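Long-range contacts in beta sliding clamp (Bartonella birtlesii LL-WM9, PDB 6PTR), which probably forms, as a head-to-tail homodimer, a ring around DNA that tethers DNA polymerases and makes them processive: residues L148-Q153 with E216-L221; I156-T161 with I209-V214; N166-H171 with L182-G187. One frame throughout, in Å; residues are numbered along the deposited sequence.

Contact 1. Residues L148-Q153 with E216-L221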
# COMPACT_ATOMS: atom_id res chain seq x y z
N LEU C 148 -5.46 5.86 27.36
CA LEU C 148 -5.67 4.51 27.88
C LEU C 148 -5.64 3.48 26.76
O LEU C 148 -5.02 2.41 26.89
CB LEU C 148 -6.99 4.43 28.64
CG LEU C 148 -7.16 5.42 29.79
CD1 LEU C 148 -8.60 5.45 30.25
CD2 LEU C 148 -6.23 5.04 30.93
N LEU C 149 -6.32 3.78 25.64
CA LEU C 149 -6.36 2.84 24.53
C LEU C 149 -5.01 2.75 23.83
O LEU C 149 -4.61 1.66 23.38
CB LEU C 149 -7.45 3.24 23.54
CG LEU C 149 -8.86 3.18 24.13
CD1 LEU C 149 -9.90 3.76 23.18
CD2 LEU C 149 -9.24 1.75 24.50
N ASP C 150 -4.30 3.88 23.71
CA ASP C 150 -2.96 3.86 23.12
C ASP C 150 -2.00 2.99 23.91
O ASP C 150 -1.09 2.38 23.33
CB ASP C 150 -2.38 5.27 23.05
CG ASP C 150 -2.89 6.07 21.87
OD1 ASP C 150 -3.37 5.46 20.89
OD2 ASP C 150 -2.77 7.31 21.92
N CYS C 151 -2.15 2.94 25.24
CA CYS C 151 -1.27 2.08 26.03
C CYS C 151 -1.53 0.59 25.85
O CYS C 151 -0.65 -0.22 26.16
CB CYS C 151 -1.39 2.41 27.52
SG CYS C 151 -0.74 3.99 28.04
N THR C 152 -2.72 0.19 25.38
CA THR C 152 -3.15 -1.20 25.48
C THR C 152 -3.55 -1.85 24.17
O THR C 152 -3.47 -3.08 24.07
CB THR C 152 -4.32 -1.33 26.47
OG1 THR C 152 -5.33 -0.37 26.14
CG2 THR C 152 -3.84 -1.05 27.90
N GLN C 153 -3.97 -1.08 23.16
CA GLN C 153 -4.51 -1.69 21.94
C GLN C 153 -3.52 -2.66 21.28
O GLN C 153 -3.92 -3.72 20.79
CB GLN C 153 -4.92 -0.60 20.95
CG GLN C 153 -5.48 -1.15 19.69
CD GLN C 153 -5.77 -0.03 18.72
OE1 GLN C 153 -5.20 1.06 18.83
NE2 GLN C 153 -6.67 -0.28 17.77
N GLU C 216 -12.11 0.87 16.04
CA GLU C 216 -12.87 1.96 15.45
C GLU C 216 -12.86 3.19 16.34
O GLU C 216 -12.79 4.33 15.85
CB GLU C 216 -14.31 1.51 15.17
CG GLU C 216 -14.38 0.44 14.10
CD GLU C 216 -13.69 0.86 12.81
OE1 GLU C 216 -13.99 1.96 12.30
OE2 GLU C 216 -12.82 0.11 12.34
N LEU C 217 -12.97 2.99 17.66
CA LEU C 217 -12.86 4.10 18.58
C LEU C 217 -11.51 4.79 18.42
O LEU C 217 -11.44 6.02 18.35
CB LEU C 217 -13.07 3.59 20.02
CG LEU C 217 -13.25 4.55 21.19
CD1 LEU C 217 -14.36 5.53 20.90
CD2 LEU C 217 -13.57 3.72 22.44
N GLN C 218 -10.45 4.00 18.27
CA GLN C 218 -9.11 4.56 18.12
C GLN C 218 -8.98 5.36 16.84
O GLN C 218 -8.32 6.41 16.82
CB GLN C 218 -8.07 3.44 18.17
CG GLN C 218 -7.79 3.02 19.59
CD GLN C 218 -6.81 3.98 20.26
OE1 GLN C 218 -7.17 5.10 20.61
NE2 GLN C 218 -5.56 3.53 20.42
N LYS C 219 -9.62 4.91 15.75
CA LYS C 219 -9.54 5.69 14.52
C LYS C 219 -10.19 7.06 14.68
O LYS C 219 -9.69 8.06 14.17
CB LYS C 219 -10.20 4.94 13.36
CG LYS C 219 -9.43 3.71 12.89
CD LYS C 219 -10.29 2.89 11.93
CE LYS C 219 -9.61 1.61 11.49
NZ LYS C 219 -10.51 0.81 10.62
N LEU C 220 -11.32 7.12 15.39
CA LEU C 220 -11.93 8.42 15.65
C LEU C 220 -11.06 9.26 16.57
O LEU C 220 -10.81 10.44 16.30
CB LEU C 220 -13.32 8.23 16.24
CG LEU C 220 -13.98 9.56 16.64
CD1 LEU C 220 -14.23 10.46 15.41
CD2 LEU C 220 -15.26 9.32 17.40
N LEU C 221 -10.57 8.66 17.66
CA LEU C 221 -9.76 9.39 18.63
C LEU C 221 -8.45 9.89 18.03
O LEU C 221 -7.93 10.92 18.48
CB LEU C 221 -9.49 8.51 19.85
CG LEU C 221 -10.75 8.28 20.69
CD1 LEU C 221 -10.49 7.26 21.78
CD2 LEU C 221 -11.19 9.58 21.31

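Contact 2. Residues I156-T161 with I209-V214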
# COMPACT_ATOMS: atom_id res chain seq x y z
N ILE C 156 -3.55 -6.51 22.20
CA ILE C 156 -4.75 -7.33 22.10
C ILE C 156 -4.49 -8.53 21.21
O ILE C 156 -3.89 -8.42 20.13
CB ILE C 156 -5.93 -6.52 21.53
CG1 ILE C 156 -6.32 -5.37 22.43
CG2 ILE C 156 -7.13 -7.43 21.28
CD1 ILE C 156 -7.27 -4.43 21.71
N SER C 157 -5.00 -9.68 21.64
CA SER C 157 -4.94 -10.89 20.83
C SER C 157 -5.80 -10.76 19.59
O SER C 157 -6.90 -10.19 19.63
CB SER C 157 -5.42 -12.09 21.65
OG SER C 157 -5.30 -13.30 20.89
N THR C 158 -5.30 -11.31 18.48
CA THR C 158 -6.09 -11.53 17.28
C THR C 158 -6.31 -13.02 17.00
O THR C 158 -6.80 -13.36 15.92
CB THR C 158 -5.44 -10.85 16.08
OG1 THR C 158 -4.17 -11.46 15.81
CG2 THR C 158 -5.22 -9.38 16.38
N GLU C 159 -5.95 -13.90 17.93
CA GLU C 159 -6.09 -15.34 17.71
C GLU C 159 -7.53 -15.78 17.90
O GLU C 159 -8.14 -15.52 18.95
CB GLU C 159 -5.17 -16.12 18.65
CG GLU C 159 -3.69 -15.88 18.40
CD GLU C 159 -2.80 -16.69 19.33
OE1 GLU C 159 -3.13 -17.87 19.60
OE2 GLU C 159 -1.78 -16.14 19.80
N GLU C 160 -8.08 -16.47 16.89
CA GLU C 160 -9.47 -16.91 16.97
C GLU C 160 -9.69 -17.91 18.10
O GLU C 160 -10.82 -18.03 18.59
CB GLU C 160 -9.91 -17.52 15.64
N THR C 161 -8.65 -18.62 18.54
CA THR C 161 -8.80 -19.63 19.58
C THR C 161 -8.73 -19.04 20.99
O THR C 161 -8.74 -19.81 21.96
CB THR C 161 -7.72 -20.70 19.43
OG1 THR C 161 -6.43 -20.09 19.56
CG2 THR C 161 -7.85 -21.34 18.08
N ILE C 209 -13.98 -5.16 26.26
CA ILE C 209 -14.39 -4.41 25.07
C ILE C 209 -13.80 -5.09 23.84
O ILE C 209 -12.58 -5.27 23.78
CB ILE C 209 -13.91 -2.96 25.15
CG1 ILE C 209 -14.33 -2.34 26.48
CG2 ILE C 209 -14.38 -2.20 23.90
CD1 ILE C 209 -13.58 -1.02 26.81
N PRO C 210 -14.61 -5.48 22.85
CA PRO C 210 -14.06 -6.21 21.69
C PRO C 210 -13.03 -5.41 20.90
O PRO C 210 -13.11 -4.18 20.79
CB PRO C 210 -15.30 -6.51 20.83
CG PRO C 210 -16.46 -6.37 21.79
CD PRO C 210 -16.07 -5.32 22.77
N ARG C 211 -12.06 -6.15 20.35
CA ARG C 211 -11.00 -5.60 19.51
C ARG C 211 -11.52 -4.66 18.42
O ARG C 211 -10.95 -3.59 18.19
CB ARG C 211 -10.21 -6.76 18.90
CG ARG C 211 -9.09 -6.36 17.98
CD ARG C 211 -8.15 -7.53 17.73
NE ARG C 211 -8.86 -8.75 17.35
CZ ARG C 211 -9.14 -9.08 16.10
NH1 ARG C 211 -9.78 -10.22 15.84
NH2 ARG C 211 -8.80 -8.28 15.10
N LYS C 212 -12.62 -5.03 17.73
CA LYS C 212 -13.09 -4.18 16.64
C LYS C 212 -13.59 -2.83 17.15
O LYS C 212 -13.31 -1.79 16.53
CB LYS C 212 -14.20 -4.86 15.83
CG LYS C 212 -14.76 -3.95 14.69
CD LYS C 212 -15.62 -4.75 13.73
CE LYS C 212 -16.01 -3.93 12.48
NZ LYS C 212 -16.85 -4.70 11.55
N ALA C 213 -14.35 -2.82 18.25
CA ALA C 213 -14.81 -1.57 18.84
C ALA C 213 -13.62 -0.72 19.25
O ALA C 213 -13.59 0.50 18.99
CB ALA C 213 -15.71 -1.83 20.05
N VAL C 214 -12.61 -1.34 19.87
CA VAL C 214 -11.41 -0.60 20.24
C VAL C 214 -10.80 0.05 19.01
O VAL C 214 -10.43 1.22 19.04
CB VAL C 214 -10.40 -1.50 20.96
CG1 VAL C 214 -9.08 -0.75 21.13
CG2 VAL C 214 -10.95 -1.96 22.31

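Contact 3. Residues N166-H171 with L182-G187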
# COMPACT_ATOMS: atom_id res chain seq x y z
N ASN C 166 -9.50 -11.31 22.90
CA ASN C 166 -9.61 -10.44 21.72
C ASN C 166 -10.33 -9.14 22.10
O ASN C 166 -11.31 -8.75 21.49
CB ASN C 166 -10.35 -11.16 20.60
CG ASN C 166 -9.42 -12.03 19.73
OD1 ASN C 166 -9.30 -11.83 18.52
ND2 ASN C 166 -8.76 -12.99 20.36
N GLY C 167 -9.81 -8.48 23.11
CA GLY C 167 -10.40 -7.22 23.54
C GLY C 167 -9.61 -6.70 24.72
O GLY C 167 -8.57 -7.25 25.07
N ILE C 168 -10.13 -5.65 25.35
CA ILE C 168 -9.47 -5.00 26.47
C ILE C 168 -10.32 -5.19 27.71
O ILE C 168 -11.53 -4.95 27.68
CB ILE C 168 -9.23 -3.51 26.21
CG1 ILE C 168 -8.22 -3.31 25.08
CG2 ILE C 168 -8.76 -2.81 27.50
CD1 ILE C 168 -8.00 -1.82 24.75
N TYR C 169 -9.70 -5.59 28.81
CA TYR C 169 -10.43 -5.78 30.05
C TYR C 169 -10.48 -4.44 30.77
O TYR C 169 -9.45 -3.97 31.26
CB TYR C 169 -9.77 -6.86 30.90
CG TYR C 169 -10.50 -7.18 32.20
CD1 TYR C 169 -11.87 -7.38 32.21
CD2 TYR C 169 -9.81 -7.27 33.41
CE1 TYR C 169 -12.56 -7.68 33.41
CE2 TYR C 169 -10.49 -7.57 34.60
CZ TYR C 169 -11.85 -7.78 34.57
OH TYR C 169 -12.52 -8.07 35.73
N PHE C 170 -11.68 -3.87 30.87
CA PHE C 170 -11.96 -2.51 31.33
C PHE C 170 -12.61 -2.68 32.70
O PHE C 170 -13.71 -3.23 32.78
CB PHE C 170 -12.91 -1.89 30.30
CG PHE C 170 -13.26 -0.42 30.48
CD1 PHE C 170 -12.47 0.56 29.92
CD2 PHE C 170 -14.48 -0.06 31.03
CE1 PHE C 170 -12.84 1.90 30.01
CE2 PHE C 170 -14.85 1.29 31.12
CZ PHE C 170 -14.02 2.25 30.61
N HIS C 171 -11.92 -2.28 33.78
CA HIS C 171 -12.36 -2.67 35.12
C HIS C 171 -11.84 -1.70 36.17
O HIS C 171 -10.92 -0.91 35.93
CB HIS C 171 -11.93 -4.12 35.43
CG HIS C 171 -10.44 -4.33 35.49
ND1 HIS C 171 -9.62 -4.19 34.39
CD2 HIS C 171 -9.63 -4.71 36.52
CE1 HIS C 171 -8.37 -4.48 34.74
NE2 HIS C 171 -8.35 -4.80 36.02
N LEU C 182 -7.21 -0.58 32.38
CA LEU C 182 -7.37 -1.34 31.15
C LEU C 182 -6.19 -2.28 31.04
O LEU C 182 -5.06 -1.85 31.25
CB LEU C 182 -7.38 -0.44 29.90
CG LEU C 182 -8.64 0.40 29.64
CD1 LEU C 182 -8.84 1.43 30.70
CD2 LEU C 182 -8.49 1.06 28.28
N VAL C 183 -6.48 -3.55 30.72
CA VAL C 183 -5.46 -4.57 30.49
C VAL C 183 -5.74 -5.25 29.15
O VAL C 183 -6.89 -5.58 28.83
CB VAL C 183 -5.41 -5.62 31.62
CG1 VAL C 183 -4.46 -6.78 31.25
CG2 VAL C 183 -4.94 -4.97 32.93
N ALA C 184 -4.67 -5.49 28.39
CA ALA C 184 -4.78 -6.31 27.19
C ALA C 184 -3.60 -7.27 27.15
O ALA C 184 -2.49 -6.94 27.57
CB ALA C 184 -4.78 -5.47 25.90
N THR C 185 -3.85 -8.45 26.62
CA THR C 185 -2.77 -9.40 26.47
C THR C 185 -3.10 -10.35 25.33
O THR C 185 -4.27 -10.58 25.00
CB THR C 185 -2.54 -10.16 27.77
OG1 THR C 185 -1.41 -11.04 27.63
CG2 THR C 185 -3.76 -11.00 28.10
N ASP C 186 -2.05 -10.91 24.74
CA ASP C 186 -2.18 -11.98 23.77
C ASP C 186 -1.51 -13.27 24.25
O ASP C 186 -1.30 -14.18 23.44
CB ASP C 186 -1.61 -11.53 22.42
CG ASP C 186 -0.11 -11.25 22.48
OD1 ASP C 186 0.52 -11.40 23.55
OD2 ASP C 186 0.43 -10.86 21.42
N GLY C 187 -1.17 -13.35 25.53
CA GLY C 187 -0.48 -14.48 26.09
C GLY C 187 1.03 -14.38 26.03
O GLY C 187 1.72 -15.24 26.60
O HOH W 1 -6.56 -8.91 25.94

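Contact 1. Residues L148-Q153 with E216-L221
Q218 turns CG beside its own backbone N (chi1 -80°) and bends again at chi2, which lays its amide against L149 and between the polar ends of D150 and Q153. Q153 comes from the other segment. Its CG lies anti to the N and the chain runs extended; the two glutamines slide past each other in opposite directions. One nitrogen serves both acceptors. Q218 NE2 donates to D150 OD1 at 3.0 Å and to Q153 OE1 at 3.0 Å. The D150 oxygen is met on its anti side and well out of the carboxylate plane, while the Q153 oxygen is approached from above the carbonyl plane. Two bonds from one NH2 fix the rotation of the amide. The other carboxylate oxygen, D150 OD2, pairs with K146. L149 CB packs on Q218 CD at 3.4 Å. Its CD1 methyl meets L217 CD2 at 3.7 Å and L221 CD1 at 3.8 Å, each pair of side chains crossing at about a right angle. The axes of helices 148-152 and 216-221 approach to 10.8 Å, with their N-to-C directions 123° apart. This is the two-helix pair of the central domain; each domain of the clamp fold has such a pair.

Contact 2. Residues I156-T161 with I209-V214
The R211 guanidinium has the T158 methyl over one face, with CG2 3.6 Å above the plane and offset toward the rim. I156 CG2 lies at its edge, near the plane. S157 O approaches obliquely, 3.3 Å from R211 NE. The T158 and R211 side chains cross at about a right angle, and T158 CG2 also lies 3.7 Å from R211 CD. The arginine leaves its helix with CG anti to the backbone N (chi1 179°) and bends at chi3. The bend turns the guanidinium across T158. R211 NH1 is hydrogen-bonded to N166 OD1, which helps to hold the group in place.

The segment I209-V214 is a strand-to-helix junction of the central clamp domain. Strand 207-210 ends at P210, which is the N-cap residue of helix 211-221. The loop I156-T161 follows the domain's other helix, 142-152, and runs past this junction.

I156 and V214 make the apolar, buried part of the contact. The CG2 branch of I156 packs on R211 CD at 3.7 Å. Its other branch points at the next turn of the helix, where I156 CD1 and V214 CG1 meet tip to tip at 4.1 Å. Beyond I156 the loop makes an ST turn, in which E159 N donates to S157 OG at 3.1 Å.

Contact 3. Residues N166-H171 with L182-G187
Y169 and V183 form an antiparallel hydrogen-bonded pair, with Y169 N to V183 O at 2.8 Å and V183 N to Y169 O at 3.0 Å. F170 and L182 are the adjoining non-hydrogen-bonded pair. Their side chains lie side by side and point the same way, with F170 CD1 3.8 Å from L182 CD1. I168 crosses L182 obliquely, and its CG2 packs on L182 CB at 3.6 Å. I168 and L182 also touch L149 of helix 142-152. The two strands are a beta hairpin in the sheet that runs from the central domain into the C-terminal domain. On the Y169 and V183 side, H171 turns CG between its backbone N and carbonyl carbon (chi1 64°). This folds the imidazole back so that H171 ND1 donates to Y169 O at 3.1 Å. Y169 O accepts two bonds, from opposite faces of its plane. Y169 CE2 sits over the centre of the imidazole, and V183 CG2 meets its edge. H171 NE2 is hydrogen-bonded to Y259. Toward the open end a water bridges T185 N and G167 O, 2.7 Å from the latter. This end lies at the site of the antibiotic griselimycin: T185 packs on it and G187 bonds it by backbone.

Overall arrangement
All three contacts lie in the central domain. Along the chain, contact 3 falls between the two segments of contact 2, and both fall between those of contact 1. The centres of contacts 1 and 2 are about 13 Å apart, as are those of 1 and 3; contacts 2 and 3 are about 9 Å apart. Contacts 1 and 2 share helix 211-221. Contacts 2 and 3 meet where strand 207-210 pairs with strand 167-173. T152 of contact 1 packs on I168 and A184 of contact 3. Together they tie the domain's helix pair to one of its sheets, while the T185-G187 end of contact 3 forms part of the griselimycin site.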